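Local coordinates for protein DNA polymerase III subunit beta (PDB 4TSZ) that forms the ring-shaped sliding clamp that tethers DNA polymerases and other proteins to DNA and gives them processivity, at residues Gly331-Thr335 with Glu336-Phe340; Ile341-Asp344 with Ser345-Ala349; Leu161-Gly165 with Gly166-Ser170; Gln149-Arg153 with Tyr154-Gly158; Val195-Arg199 with Lys200-Glu204. One frame throughout, in Å; residues are numbered along the deposited sequence. Where two conformers were deposited one is given.

Contact 1: residues Gly331-Thr335 with Glu336-Phe340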
loop_
_atom_site.group_PDB
_atom_site.type_symbol
_atom_site.label_atom_id
_atom_site.label_comp_id
_atom_site.label_asym_id
_atom_site.label_seq_id
_atom_site.Cartn_x
_atom_site.Cartn_y
_atom_site.Cartn_z
ATOM N N GLY E 331 -0.651 17.343 13.060
ATOM C CA GLY E 331 -1.089 15.955 12.968
ATOM C C GLY E 331 -1.133 15.219 14.295
ATOM O O GLY E 331 -1.791 14.187 14.392
ATOM N N VAL E 332 -0.434 15.733 15.325
ATOM C CA VAL E 332 -0.414 15.140 16.669
ATOM C C VAL E 332 -1.176 15.960 17.741
ATOM O O VAL E 332 -1.344 15.484 18.861
ATOM C CB VAL E 332 0.991 14.665 17.135
ATOM C CG1 VAL E 332 1.556 13.594 16.197
ATOM C CG2 VAL E 332 1.962 15.834 17.285
ATOM N N ILE E 333 -1.639 17.180 17.403
ATOM C CA ILE E 333 -2.424 18.009 18.327
ATOM C C ILE E 333 -3.847 17.388 18.418
ATOM O O ILE E 333 -4.523 17.252 17.402
ATOM C CB ILE E 333 -2.436 19.510 17.875
ATOM C CG1 ILE E 333 -1.016 20.163 17.892
ATOM C CG2 ILE E 333 -3.515 20.364 18.622
ATOM C CD1 ILE E 333 -0.362 20.458 19.298
ATOM N N GLY E 334 -4.253 16.995 19.624
ATOM C CA GLY E 334 -5.538 16.340 19.874
ATOM C C GLY E 334 -6.716 17.253 20.152
ATOM O O GLY E 334 -7.871 16.808 20.114
ATOM N N THR E 335 -6.434 18.537 20.424
ATOM C CA THR E 335 -7.466 19.545 20.660
ATOM C C THR E 335 -7.839 20.259 19.352
ATOM O O THR E 335 -7.043 20.341 18.402
ATOM C CB THR E 335 -7.042 20.539 21.756
ATOM O OG1 THR E 335 -5.809 21.151 21.380
ATOM C CG2 THR E 335 -6.913 19.885 23.124
ATOM N N GLU E 336 -9.058 20.763 19.323
ATOM C CA GLU E 336 -9.677 21.530 18.241
ATOM C C GLU E 336 -8.900 22.830 17.978
ATOM O O GLU E 336 -8.757 23.246 16.826
ATOM C CB GLU E 336 -11.087 21.871 18.681
ATOM C CG GLU E 336 -12.005 22.273 17.565
ATOM C CD GLU E 336 -13.414 22.287 18.092
ATOM O OE1 GLU E 336 -14.058 21.216 18.059
ATOM O OE2 GLU E 336 -13.855 23.350 18.583
ATOM N N GLN E 337 -8.423 23.469 19.058
ATOM C CA GLN E 337 -7.626 24.681 18.995
ATOM C C GLN E 337 -6.161 24.342 19.250
ATOM O O GLN E 337 -5.837 23.348 19.918
ATOM C CB GLN E 337 -8.124 25.742 19.984
ATOM C CG GLN E 337 -9.442 26.381 19.566
ATOM C CD GLN E 337 -9.778 27.577 20.417
ATOM O OE1 GLN E 337 -9.800 27.509 21.650
ATOM N NE2 GLN E 337 -10.065 28.696 19.774
ATOM N N VAL E 338 -5.283 25.172 18.701
ATOM C CA VAL E 338 -3.846 25.011 18.822
ATOM C C VAL E 338 -3.215 26.351 19.203
ATOM O O VAL E 338 -3.644 27.409 18.716
ATOM C CB VAL E 338 -3.228 24.326 17.563
ATOM C CG1 VAL E 338 -3.485 25.107 16.276
ATOM C CG2 VAL E 338 -1.745 24.044 17.742
ATOM N N ARG E 339 -2.245 26.301 20.119
ATOM C CA ARG E 339 -1.518 27.481 20.574
ATOM C C ARG E 339 -0.134 27.517 19.941
ATOM O O ARG E 339 0.603 26.533 20.003
ATOM C CB ARG E 339 -1.382 27.499 22.105
ATOM C CG ARG E 339 -2.649 27.850 22.857
ATOM C CD ARG E 339 -2.379 27.911 24.358
ATOM N NE ARG E 339 -2.177 26.581 24.949
ATOM C CZ ARG E 339 -1.302 26.306 25.913
ATOM N NH1 ARG E 339 -0.514 27.260 26.398
ATOM N NH2 ARG E 339 -1.198 25.072 26.392
ATOM N N PHE E 340 0.204 28.654 19.325
ATOM C CA PHE E 340 1.518 28.932 18.744
ATOM C C PHE E 340 2.077 30.089 19.564
ATOM O O PHE E 340 1.382 31.087 19.785
ATOM C CB PHE E 340 1.411 29.329 17.264
ATOM C CG PHE E 340 1.321 28.172 16.299
ATOM C CD1 PHE E 340 0.131 27.473 16.131
ATOM C CD2 PHE E 340 2.419 27.793 15.541
ATOM C CE1 PHE E 340 0.051 26.399 15.237
ATOM C CE2 PHE E 340 2.330 26.739 14.627
ATOM C CZ PHE E 340 1.152 26.042 14.489
#

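Contact 2: residues Ile341-Asp344 with Ser345-Ala349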
loop_
_atom_site.group_PDB
_atom_site.type_symbol
_atom_site.label_atom_id
_atom_site.label_comp_id
_atom_site.label_asym_id
_atom_site.label_seq_id
_atom_site.Cartn_x
_atom_site.Cartn_y
_atom_site.Cartn_z
ATOM N N ILE E 341 3.287 29.919 20.091
ATOM C CA ILE E 341 3.958 30.947 20.881
ATOM C C ILE E 341 5.226 31.315 20.118
ATOM O O ILE E 341 6.115 30.485 19.936
ATOM C CB ILE E 341 4.181 30.542 22.366
ATOM C CG1 ILE E 341 2.829 30.187 23.053
ATOM C CG2 ILE E 341 4.897 31.669 23.133
ATOM C CD1 ILE E 341 2.908 29.258 24.298
ATOM N N LEU E 342 5.247 32.539 19.589
ATOM C CA LEU E 342 6.338 33.038 18.762
ATOM C C LEU E 342 6.973 34.278 19.384
ATOM O O LEU E 342 6.450 34.827 20.359
ATOM C CB LEU E 342 5.801 33.370 17.353
ATOM C CG LEU E 342 5.104 32.228 16.612
ATOM C CD1 LEU E 342 3.824 32.698 15.975
ATOM C CD2 LEU E 342 6.029 31.594 15.583
ATOM N N SER E 343 8.115 34.700 18.824
ATOM C CA SER E 343 8.828 35.893 19.243
ATOM C C SER E 343 9.272 36.667 17.998
ATOM O O SER E 343 8.511 37.515 17.533
ATOM C CB SER E 343 9.971 35.560 20.203
ATOM O OG SER E 343 10.918 34.685 19.616
ATOM N N ASP E 344 10.442 36.346 17.421
ATOM C CA ASP E 344 10.958 37.011 16.218
ATOM C C ASP E 344 11.173 36.034 15.052
ATOM O O ASP E 344 11.024 34.821 15.230
ATOM C CB ASP E 344 12.238 37.816 16.541
ATOM C CG ASP E 344 13.342 37.018 17.204
ATOM O OD1 ASP E 344 13.939 36.159 16.528
ATOM O OD2 ASP E 344 13.642 37.289 18.388
ATOM N N SER E 345 11.540 36.570 13.869
ATOM C CA SER E 345 11.758 35.813 12.634
ATOM C C SER E 345 12.915 34.800 12.676
ATOM O O SER E 345 12.938 33.872 11.866
ATOM C CB SER E 345 11.915 36.762 11.449
ATOM O OG SER E 345 13.139 37.474 11.488
ATOM N N ASN E 346 13.862 34.973 13.613
ATOM C CA ASN E 346 15.032 34.101 13.750
ATOM C C ASN E 346 14.884 33.070 14.872
ATOM O O ASN E 346 15.755 32.214 15.037
ATOM C CB ASN E 346 16.295 34.949 13.953
ATOM C CG ASN E 346 16.533 35.978 12.872
ATOM O OD1 ASN E 346 16.523 37.189 13.119
ATOM N ND2 ASN E 346 16.737 35.527 11.646
ATOM N N SER E 347 13.776 33.139 15.626
ATOM C CA SER E 347 13.522 32.257 16.762
ATOM C C SER E 347 12.437 31.229 16.523
ATOM O O SER E 347 11.543 31.429 15.692
ATOM C CB SER E 347 13.226 33.068 18.019
ATOM O OG SER E 347 14.257 34.012 18.259
ATOM N N SER E 348 12.539 30.121 17.280
ATOM C CA SER E 348 11.639 28.966 17.260
ATOM C C SER E 348 10.179 29.283 17.571
ATOM O O SER E 348 9.896 30.233 18.308
ATOM C CB SER E 348 12.119 27.929 18.268
ATOM O OG SER E 348 12.891 26.921 17.645
ATOM N N ALA E 349 9.266 28.446 17.060
ATOM C CA ALA E 349 7.844 28.501 17.349
ATOM C C ALA E 349 7.664 27.435 18.435
ATOM O O ALA E 349 8.298 26.381 18.366
ATOM C CB ALA E 349 7.034 28.110 16.127
HETATM O O HOH W 1 10.448 31.849 20.437
#

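Contact 3: residues Leu161-Gly165 with Gly166-Ser170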
loop_
_atom_site.group_PDB
_atom_site.type_symbol
_atom_site.label_atom_id
_atom_site.label_comp_id
_atom_site.label_asym_id
_atom_site.label_seq_id
_atom_site.Cartn_x
_atom_site.Cartn_y
_atom_site.Cartn_z
ATOM N N LEU E 161 13.641 8.697 26.741
ATOM C CA LEU E 161 12.630 8.331 27.729
ATOM C C LEU E 161 13.270 8.716 29.048
ATOM O O LEU E 161 14.375 8.264 29.359
ATOM C CB LEU E 161 12.211 6.848 27.693
ATOM C CG LEU E 161 11.440 6.359 26.471
ATOM C CD1 LEU E 161 11.086 4.897 26.607
ATOM C CD2 LEU E 161 10.173 7.181 26.226
ATOM N N GLU E 162 12.637 9.651 29.757
ATOM C CA GLU E 162 13.175 10.212 30.983
ATOM C C GLU E 162 12.212 10.107 32.162
ATOM O O GLU E 162 11.035 10.446 32.033
ATOM C CB GLU E 162 13.574 11.676 30.717
ATOM C CG GLU E 162 14.151 12.441 31.887
ATOM C CD GLU E 162 14.167 13.934 31.635
ATOM O OE1 GLU E 162 15.130 14.421 31.002
ATOM O OE2 GLU E 162 13.182 14.608 32.012
ATOM N N VAL E 163 12.719 9.627 33.311
ATOM C CA VAL E 163 11.950 9.572 34.553
ATOM C C VAL E 163 12.536 10.634 35.475
ATOM O O VAL E 163 13.749 10.654 35.695
ATOM C CB VAL E 163 11.763 8.175 35.220
ATOM C CG1 VAL E 163 11.319 7.123 34.212
ATOM C CG2 VAL E 163 13.010 7.716 35.960
ATOM N N ASN E 164 11.699 11.574 35.929
ATOM C CA ASN E 164 12.139 12.678 36.780
ATOM C C ASN E 164 11.000 13.126 37.684
ATOM O O ASN E 164 9.930 13.488 37.190
ATOM C CB ASN E 164 12.673 13.840 35.920
ATOM C CG ASN E 164 13.434 14.892 36.685
ATOM O OD1 ASN E 164 14.237 14.607 37.588
ATOM N ND2 ASN E 164 13.215 16.142 36.317
ATOM N N GLY E 165 11.230 13.047 38.998
ATOM C CA GLY E 165 10.248 13.411 40.019
ATOM C C GLY E 165 9.275 12.283 40.301
ATOM O O GLY E 165 9.183 11.783 41.425
ATOM N N GLY E 166 8.579 11.883 39.250
ATOM C CA GLY E 166 7.580 10.824 39.194
ATOM C C GLY E 166 6.995 10.789 37.794
ATOM O O GLY E 166 6.243 9.876 37.434
ATOM N N THR E 167 7.365 11.801 36.991
ATOM C CA THR E 167 6.939 12.026 35.617
ATOM C C THR E 167 7.758 11.182 34.637
ATOM O O THR E 167 8.974 11.054 34.781
ATOM C CB THR E 167 7.063 13.541 35.302
ATOM O OG1 THR E 167 6.242 14.288 36.203
ATOM C CG2 THR E 167 6.689 13.896 33.871
ATOM N N LEU E 168 7.072 10.618 33.634
ATOM C CA LEU E 168 7.693 9.917 32.523
ATOM C C LEU E 168 7.555 10.861 31.337
ATOM O O LEU E 168 6.464 11.370 31.071
ATOM C CB LEU E 168 7.063 8.540 32.237
ATOM C CG LEU E 168 7.688 7.716 31.094
ATOM C CD1 LEU E 168 9.182 7.459 31.306
ATOM C CD2 LEU E 168 6.967 6.403 30.923
ATOM N N ARG E 169 8.676 11.136 30.667
ATOM C CA ARG E 169 8.736 12.062 29.557
ATOM C C ARG E 169 9.450 11.471 28.354
ATOM O O ARG E 169 10.465 10.794 28.508
ATOM C CB ARG E 169 9.415 13.369 30.018
ATOM C CG ARG E 169 9.802 14.342 28.900
ATOM C CD ARG E 169 10.518 15.553 29.427
ATOM N NE ARG E 169 9.616 16.411 30.190
ATOM C CZ ARG E 169 9.980 17.530 30.806
ATOM N NH1 ARG E 169 11.236 17.953 30.742
ATOM N NH2 ARG E 169 9.087 18.248 31.471
ATOM N N SER E 170 8.919 11.752 27.158
ATOM C CA SER E 170 9.525 11.370 25.898
ATOM C C SER E 170 10.011 12.637 25.211
ATOM O O SER E 170 9.325 13.658 25.264
ATOM C CB SER E 170 8.536 10.616 25.015
ATOM O OG SER E 170 7.366 11.379 24.764
#

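Contact 4: residues Gln149-Arg153 with Tyr154-Gly158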
loop_
_atom_site.group_PDB
_atom_site.type_symbol
_atom_site.label_atom_id
_atom_site.label_comp_id
_atom_site.label_asym_id
_atom_site.label_seq_id
_atom_site.Cartn_x
_atom_site.Cartn_y
_atom_site.Cartn_z
ATOM N N GLN E 149 16.440 10.471 11.482
ATOM C CA GLN E 149 16.604 9.234 10.757
ATOM C C GLN E 149 17.955 9.329 10.069
ATOM O O GLN E 149 18.193 10.252 9.276
ATOM C CB GLN E 149 15.465 9.066 9.737
ATOM C CG GLN E 149 15.322 7.645 9.214
ATOM C CD GLN E 149 14.153 7.519 8.271
ATOM O OE1 GLN E 149 14.185 7.979 7.127
ATOM N NE2 GLN E 149 13.089 6.884 8.726
ATOM N N GLN E 150 18.856 8.419 10.414
ATOM C CA GLN E 150 20.199 8.342 9.833
ATOM C C GLN E 150 21.056 9.626 9.955
ATOM O O GLN E 150 21.923 9.878 9.120
ATOM C CB GLN E 150 20.157 7.751 8.410
ATOM C CG GLN E 150 19.558 6.337 8.358
ATOM C CD GLN E 150 18.477 6.171 7.309
ATOM O OE1 GLN E 150 17.775 7.124 6.930
ATOM N NE2 GLN E 150 18.302 4.942 6.830
ATOM N N ASP E 151 20.825 10.424 11.012
ATOM C CA ASP E 151 21.645 11.611 11.273
ATOM C C ASP E 151 23.000 11.128 11.775
ATOM O O ASP E 151 23.069 10.137 12.505
ATOM C CB ASP E 151 21.007 12.525 12.328
ATOM C CG ASP E 151 21.590 13.936 12.397
ATOM O OD1 ASP E 151 22.767 14.080 12.766
ATOM O OD2 ASP E 151 20.849 14.893 12.140
ATOM N N VAL E 152 24.066 11.835 11.392
ATOM C CA VAL E 152 25.428 11.525 11.804
ATOM C C VAL E 152 25.579 11.620 13.350
ATOM O O VAL E 152 26.345 10.862 13.952
ATOM C CB VAL E 152 26.462 12.298 10.953
ATOM C CG1 VAL E 152 26.631 13.751 11.415
ATOM C CG2 VAL E 152 27.780 11.541 10.875
ATOM N N ARG E 153 24.746 12.484 13.985
ATOM C CA ARG E 153 24.642 12.603 15.443
ATOM C C ARG E 153 23.695 11.455 15.807
ATOM O O ARG E 153 22.479 11.629 15.828
ATOM C CB ARG E 153 24.065 13.974 15.847
ATOM C CG ARG E 153 24.905 15.167 15.402
ATOM C CD ARG E 153 24.119 16.465 15.485
ATOM N NE ARG E 153 23.086 16.560 14.449
ATOM C CZ ARG E 153 22.265 17.591 14.292
ATOM N NH1 ARG E 153 22.327 18.632 15.117
ATOM N NH2 ARG E 153 21.370 17.586 13.320
ATOM N N TYR E 154 24.274 10.247 15.972
ATOM C CA TYR E 154 23.587 8.966 16.220
ATOM C C TYR E 154 22.598 8.964 17.385
ATOM O O TYR E 154 21.629 8.208 17.348
ATOM C CB TYR E 154 24.616 7.821 16.378
ATOM C CG TYR E 154 25.438 7.924 17.644
ATOM C CD1 TYR E 154 26.553 8.748 17.709
ATOM C CD2 TYR E 154 25.076 7.222 18.796
ATOM C CE1 TYR E 154 27.263 8.908 18.895
ATOM C CE2 TYR E 154 25.792 7.364 19.986
ATOM C CZ TYR E 154 26.898 8.193 20.025
ATOM O OH TYR E 154 27.614 8.319 21.193
ATOM N N TYR E 155 22.870 9.771 18.429
ATOM C CA TYR E 155 22.045 9.908 19.642
ATOM C C TYR E 155 20.678 10.558 19.360
ATOM O O TYR E 155 19.800 10.529 20.227
ATOM C CB TYR E 155 22.810 10.654 20.772
ATOM C CG TYR E 155 23.480 11.929 20.309
ATOM C CD1 TYR E 155 22.763 13.115 20.204
ATOM C CD2 TYR E 155 24.825 11.940 19.942
ATOM C CE1 TYR E 155 23.356 14.278 19.727
ATOM C CE2 TYR E 155 25.435 13.101 19.472
ATOM C CZ TYR E 155 24.694 14.271 19.373
ATOM O OH TYR E 155 25.262 15.433 18.914
ATOM N N LEU E 156 20.506 11.137 18.152
ATOM C CA LEU E 156 19.256 11.760 17.711
ATOM C C LEU E 156 18.363 10.766 16.973
ATOM O O LEU E 156 17.167 11.018 16.843
ATOM C CB LEU E 156 19.520 12.994 16.822
ATOM C CG LEU E 156 20.256 14.193 17.444
ATOM C CD1 LEU E 156 20.221 15.379 16.500
ATOM C CD2 LEU E 156 19.679 14.582 18.830
ATOM N N ASN E 157 18.933 9.631 16.508
ATOM C CA ASN E 157 18.209 8.579 15.774
ATOM C C ASN E 157 17.466 7.653 16.732
ATOM O O ASN E 157 17.625 6.435 16.716
ATOM C CB ASN E 157 19.149 7.803 14.825
ATOM C CG ASN E 157 19.905 8.675 13.868
ATOM O OD1 ASN E 157 19.380 9.645 13.326
ATOM N ND2 ASN E 157 21.156 8.348 13.637
ATOM N N GLY E 158 16.650 8.266 17.569
ATOM C CA GLY E 158 15.873 7.578 18.580
ATOM C C GLY E 158 15.138 8.532 19.484
ATOM O O GLY E 158 15.070 9.740 19.217
#

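Contact 5: residues Val195-Arg199 with Lys200-Glu204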
loop_
_atom_site.group_PDB
_atom_site.type_symbol
_atom_site.label_atom_id
_atom_site.label_comp_id
_atom_site.label_asym_id
_atom_site.label_seq_id
_atom_site.Cartn_x
_atom_site.Cartn_y
_atom_site.Cartn_z
ATOM N N VAL E 195 17.183 7.310 29.199
ATOM C CA VAL E 195 17.524 6.236 28.255
ATOM C C VAL E 195 17.212 6.723 26.832
ATOM O O VAL E 195 16.235 7.447 26.639
ATOM C CB VAL E 195 16.892 4.825 28.551
ATOM C CG1 VAL E 195 17.290 4.282 29.927
ATOM C CG2 VAL E 195 15.377 4.805 28.370
ATOM N N ILE E 196 18.041 6.347 25.845
ATOM C CA ILE E 196 17.748 6.675 24.451
ATOM C C ILE E 196 17.408 5.364 23.760
ATOM O O ILE E 196 18.265 4.492 23.638
ATOM C CB ILE E 196 18.832 7.483 23.680
ATOM C CG1 ILE E 196 19.350 8.707 24.476
ATOM C CG2 ILE E 196 18.296 7.886 22.272
ATOM C CD1 ILE E 196 20.714 9.262 23.970
ATOM N N VAL E 197 16.152 5.217 23.342
ATOM C CA VAL E 197 15.686 4.025 22.644
ATOM C C VAL E 197 15.868 4.242 21.128
ATOM O O VAL E 197 15.351 5.241 20.611
ATOM C CB VAL E 197 14.236 3.645 23.020
ATOM C CG1 VAL E 197 13.835 2.304 22.400
ATOM C CG2 VAL E 197 14.059 3.603 24.537
ATOM N N PRO E 198 16.585 3.327 20.408
ATOM C CA PRO E 198 16.747 3.492 18.941
ATOM C C PRO E 198 15.413 3.619 18.223
ATOM O O PRO E 198 14.422 3.022 18.658
ATOM C CB PRO E 198 17.503 2.221 18.508
ATOM C CG PRO E 198 18.174 1.721 19.770
ATOM C CD PRO E 198 17.252 2.098 20.894
ATOM N N ARG E 199 15.377 4.436 17.152
ATOM C CA ARG E 199 14.152 4.709 16.394
ATOM C C ARG E 199 13.362 3.477 15.962
ATOM O O ARG E 199 12.155 3.434 16.195
ATOM C CB ARG E 199 14.349 5.734 15.262
ATOM C CG ARG E 199 15.349 5.339 14.177
ATOM C CD ARG E 199 15.252 6.226 12.942
ATOM N NE ARG E 199 13.968 6.078 12.253
ATOM C CZ ARG E 199 13.000 6.987 12.268
ATOM N NH1 ARG E 199 13.168 8.138 12.909
ATOM N NH2 ARG E 199 11.861 6.760 11.626
ATOM N N LYS E 200 14.045 2.456 15.410
ATOM C CA LYS E 200 13.383 1.220 14.966
ATOM C C LYS E 200 12.686 0.496 16.131
ATOM O O LYS E 200 11.528 0.091 15.980
ATOM C CB LYS E 200 14.366 0.295 14.218
ATOM C CG LYS E 200 13.696 -0.829 13.433
ATOM C CD LYS E 200 14.695 -1.574 12.535
ATOM C CE LYS E 200 14.028 -2.677 11.746
ATOM N NZ LYS E 200 15.006 -3.407 10.901
ATOM N N GLY E 201 13.391 0.387 17.268
ATOM C CA GLY E 201 12.903 -0.241 18.493
ATOM C C GLY E 201 11.695 0.446 19.095
ATOM O O GLY E 201 10.700 -0.220 19.404
ATOM N N ILE E 202 11.772 1.778 19.267
ATOM C CA ILE E 202 10.669 2.555 19.850
ATOM C C ILE E 202 9.385 2.515 18.999
ATOM O O ILE E 202 8.293 2.415 19.557
ATOM C CB ILE E 202 11.096 3.989 20.314
ATOM C CG1 ILE E 202 10.173 4.532 21.412
ATOM C CG2 ILE E 202 11.221 4.970 19.152
ATOM C CD1 ILE E 202 10.410 3.935 22.824
ATOM N N LEU E 203 9.524 2.547 17.659
ATOM C CA LEU E 203 8.388 2.480 16.746
ATOM C C LEU E 203 7.739 1.097 16.798
ATOM O O LEU E 203 6.514 1.001 16.736
ATOM C CB LEU E 203 8.773 2.856 15.304
ATOM C CG LEU E 203 9.212 4.299 15.056
ATOM C CD1 LEU E 203 9.950 4.396 13.751
ATOM C CD2 LEU E 203 8.043 5.282 15.120
ATOM N N GLU E 204 8.556 0.043 16.945
ATOM C CA GLU E 204 8.085 -1.332 17.081
ATOM C C GLU E 204 7.284 -1.455 18.374
ATOM O O GLU E 204 6.159 -1.953 18.331
ATOM C CB GLU E 204 9.265 -2.328 17.082
ATOM C CG GLU E 204 8.853 -3.799 17.089
ATOM C CD GLU E 204 7.898 -4.221 15.986
ATOM O OE1 GLU E 204 8.189 -3.935 14.801
ATOM O OE2 GLU E 204 6.842 -4.812 16.310
#

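Contact 1: residues Gly331-Thr335 with Glu336-Phe340
In the loop that carries the chain from helix 323-330 into strand 337-342, T335 and Q337 are tied together by a hydrogen bond. The hydroxyl T335 OG1 gives its hydrogen to the backbone oxygen Q337 O at 2.6 Å, a short bond. It meets that carbonyl almost head-on, with a C=O...donor angle of 165°. The first torsion of T335 (chi1 57°) holds OG1 between its own backbone N and carbonyl carbon, turned in over the bend, and this lets a side chain two residues back reach the first carbonyl of the strand. Threonine suits the place because OG1 has a second partner too, the backbone N of A354, so one small hydroxyl links the incoming loop to the chain just past strand 349-353.

Helix, loop and strand make up a helix-to-strand connection of the C-terminal domain of the clamp, which belongs to the DNA-clamp fold, the strand lying between 256-261 and 349-353. Its apolar inner side is supplied by I333 and V338, whose side chains cross at about a right angle. I333 CG1 lies 4.0 Å from V338 CG2, and the terminal I333 CD1 touches the same methyl at 4.1 Å. The other branch, I333 CG2, comes to 4.0 Å from Q337 O, the oxygen that accepts the threonine hydroxyl. Branched aliphatic residues fit both positions, since each is buried, and L265 of helix 262-273 packs on V338 as well. Further along the strand, V338 CG1 lies in the plane of the F340 ring at its edge. R339 turns to a different set of neighbours, making a salt bridge with D357.

Contact 2: residues Ile341-Asp344 with Ser345-Ala349
D344 OD1 and S347 OG meet at 2.8 Å, the serine hydroxyl donating to the carboxylate from above its plane, 42° out of it. The same oxygen accepts a second hydrogen bond from N346 N at 3.1 Å, this time through its anti lone pair, on the side away from OD2. One carboxylate oxygen thus grips both a backbone N-H and a hydroxyl of the turn that D344 itself opens. The first torsion of D344 (chi1 55°) sets the carboxylate between its backbone N and carbonyl carbon, bringing it forward to N346 N and S347 OG. Aspartate's short side chain puts OD1 within bonding distance of the N-H two residues on and the hydroxyl three on.

Behind these bonds stands the backbone: D344 to S347 form a type I beta turn, closed by S347 N donating to D344 O at 3.2 Å. Just before the turn, S343 OG sits 3.2 Å from S347 CB, and a water joins that hydroxyl (3.0 Å from S343 OG) to S348 O, to which it donates. Small polar residues suit such a tight, partly exposed bend. Nearer the sheet the character changes, and L342 CD2 rests against A349 CB at 3.7 Å.

N346 and S348 also pack against the bound peptide. The turn connects strand 337-342 to its antiparallel neighbour 349-353, while L342 and A349 face F321 of strand 317-322 and K256, the first residue of strand 256-261, donates through NZ to S343 O.

Contact 3: residues Leu161-Gly165 with Gly166-Ser170
The carboxylate of E162 and the guanidinium of R169 lie side by side and point the same way, their planes 42° apart. E162 OE2 approaches the guanidinium obliquely, 4.1 Å from R169 NH1, and no N-H is aimed at it; its other near neighbour is R169 CD at 3.8 Å. Direct pairing across the strands puts both on one face of the sheet, and CG anti to N in each (chi1 180° in E162) runs them alongside.

Their backbones form a hydrogen-bonded pair of an antiparallel beta hairpin, E162 N to R169 O and R169 N to E162 O, each 2.8 Å. On the other face, V163 CG1 packs on L168 CD1 at 3.6 Å, aliphatic groups suited to a buried surface shared with F129. At the bend, N164 O accepts from both T167 N and G166 N, at 3.1 and 2.9 Å, from one side of its plane. Glycine suits position 165, whose positive phi (83°) residues with a CB generally avoid.

E162 OE1 is held by Q194 and Y246, R169 by S182 and a salt bridge to E247. The E162–R169 attraction is therefore probably a general electrostatic one, without a directed bond between them.

Contact 4: residues Gln149-Arg153 with Tyr154-Gly158
N157 and D151 form the firm part of this loop, joined by two hydrogen bonds. The side-chain oxygen N157 OD1 takes a hydrogen from D151 N at 2.8 Å, and N157 ND2 returns one to D151 O at 2.9 Å, in the carbonyl plane and on a lone pair. Asparagine fits because its amide presents an acceptor and a donor together, so it can clasp both backbone groups of one residue.

The carboxylate of D151 is equally well engaged. Its OD1 accepts from R153 N, making an Asx turn, and again from R153 NE at 3.0 Å, while R153 NH2 reaches D151 OD2 at 3.0 Å. Arginine therefore holds aspartate side-on in a salt bridge, its NE bond nearly straight at 172°. A bend at chi3 (-72°) brings the guanidinium back to D151, and the methyl L156 CD1 sits over the centre of one face, 3.7 Å from R153 CZ. L156 is the buried residue here, and its backbone N donates to R153 O at 3.1 Å, closing the 3-10 turn from the last residue of 154-156 to the one just before it. The Y155 ring packs here too, crossing R153 obliquely with one face turned to R153 CA and with Y155 OH 3.5 Å from R153 CG; ring and guanidinium planes are 73° apart.

The solvent side is looser. Q149, Q150, V152 and Y154 are exposed, though Y154 OH bonds to D240 O.

The loop spans the distance from helix 133-141 to strand 158-164, with A148 against L156 and N157, and it adjoins the start of helix 199-208.

Contact 5: residues Val195-Arg199 with Lys200-Glu204
Hydrogen bonding starts the helix: P198 O accepts from I202 N at 3.0 Å, the N-H almost straight at 171° and the donor nearly in line with the C=O. One residue later R199 O takes L203 N at 3.1 Å. P198 stands at the N-cap, just ahead of the first helical turn, a place where proline is at ease because it has no N-H to offer and its ring fixes phi.

Apolar packing joins strand to helix through V197 and I202, whose side chains cross at about a right angle. V197 CG1 touches I202 CD1 at 3.8 Å, and the same methyl is as close to I202 N. The ethyl arm of I202 runs back to the strand because CG1 is anti to its backbone N (chi1 -155°). Beta-branched residues give this buried joint short, broad surfaces, and G201 lets the first turn come close to V197.

A mixed contact joins R199 and L203. They run side by side, L203 CD1 3.7 Å from R199 NH2 in an oblique approach; L203 CG is also 3.3 Å from R199 O. The charged end of R199 is engaged by A148 O through NH1.

The axes of the short segments 195-198 and 200-204 stand at 83°. The strand is at the edge of its sheet beside strand 158-164, whose M159 and L161 meet I202, while S236 of strand 232-237 lies against V197 and P198.

Overall arrangement
Contacts 3 and 5 belong together in the central domain: strands 158-164 and 193-198 are neighbours, L161 N lies 2.9 Å from V195 O in a probable hydrogen bond, and L161 CD1 packs on V197 CG2. Contact 4 leads into contact 3 along the chain and adjoins contact 5, where N157 bonds to R199 through the backbone and Y155 O is 3.7 Å from I196 CG2; centres of contacts 4 and 5 are about 11 Å apart. Contacts 1 and 2 follow in series on strand 337-342 of the C-terminal domain. Strands of contacts 1, 2, 3 and 5 share one eight-stranded sheet that bridges both domains. The bound peptide meets contact 2, whose centre is about 30 Å from that of contact 5.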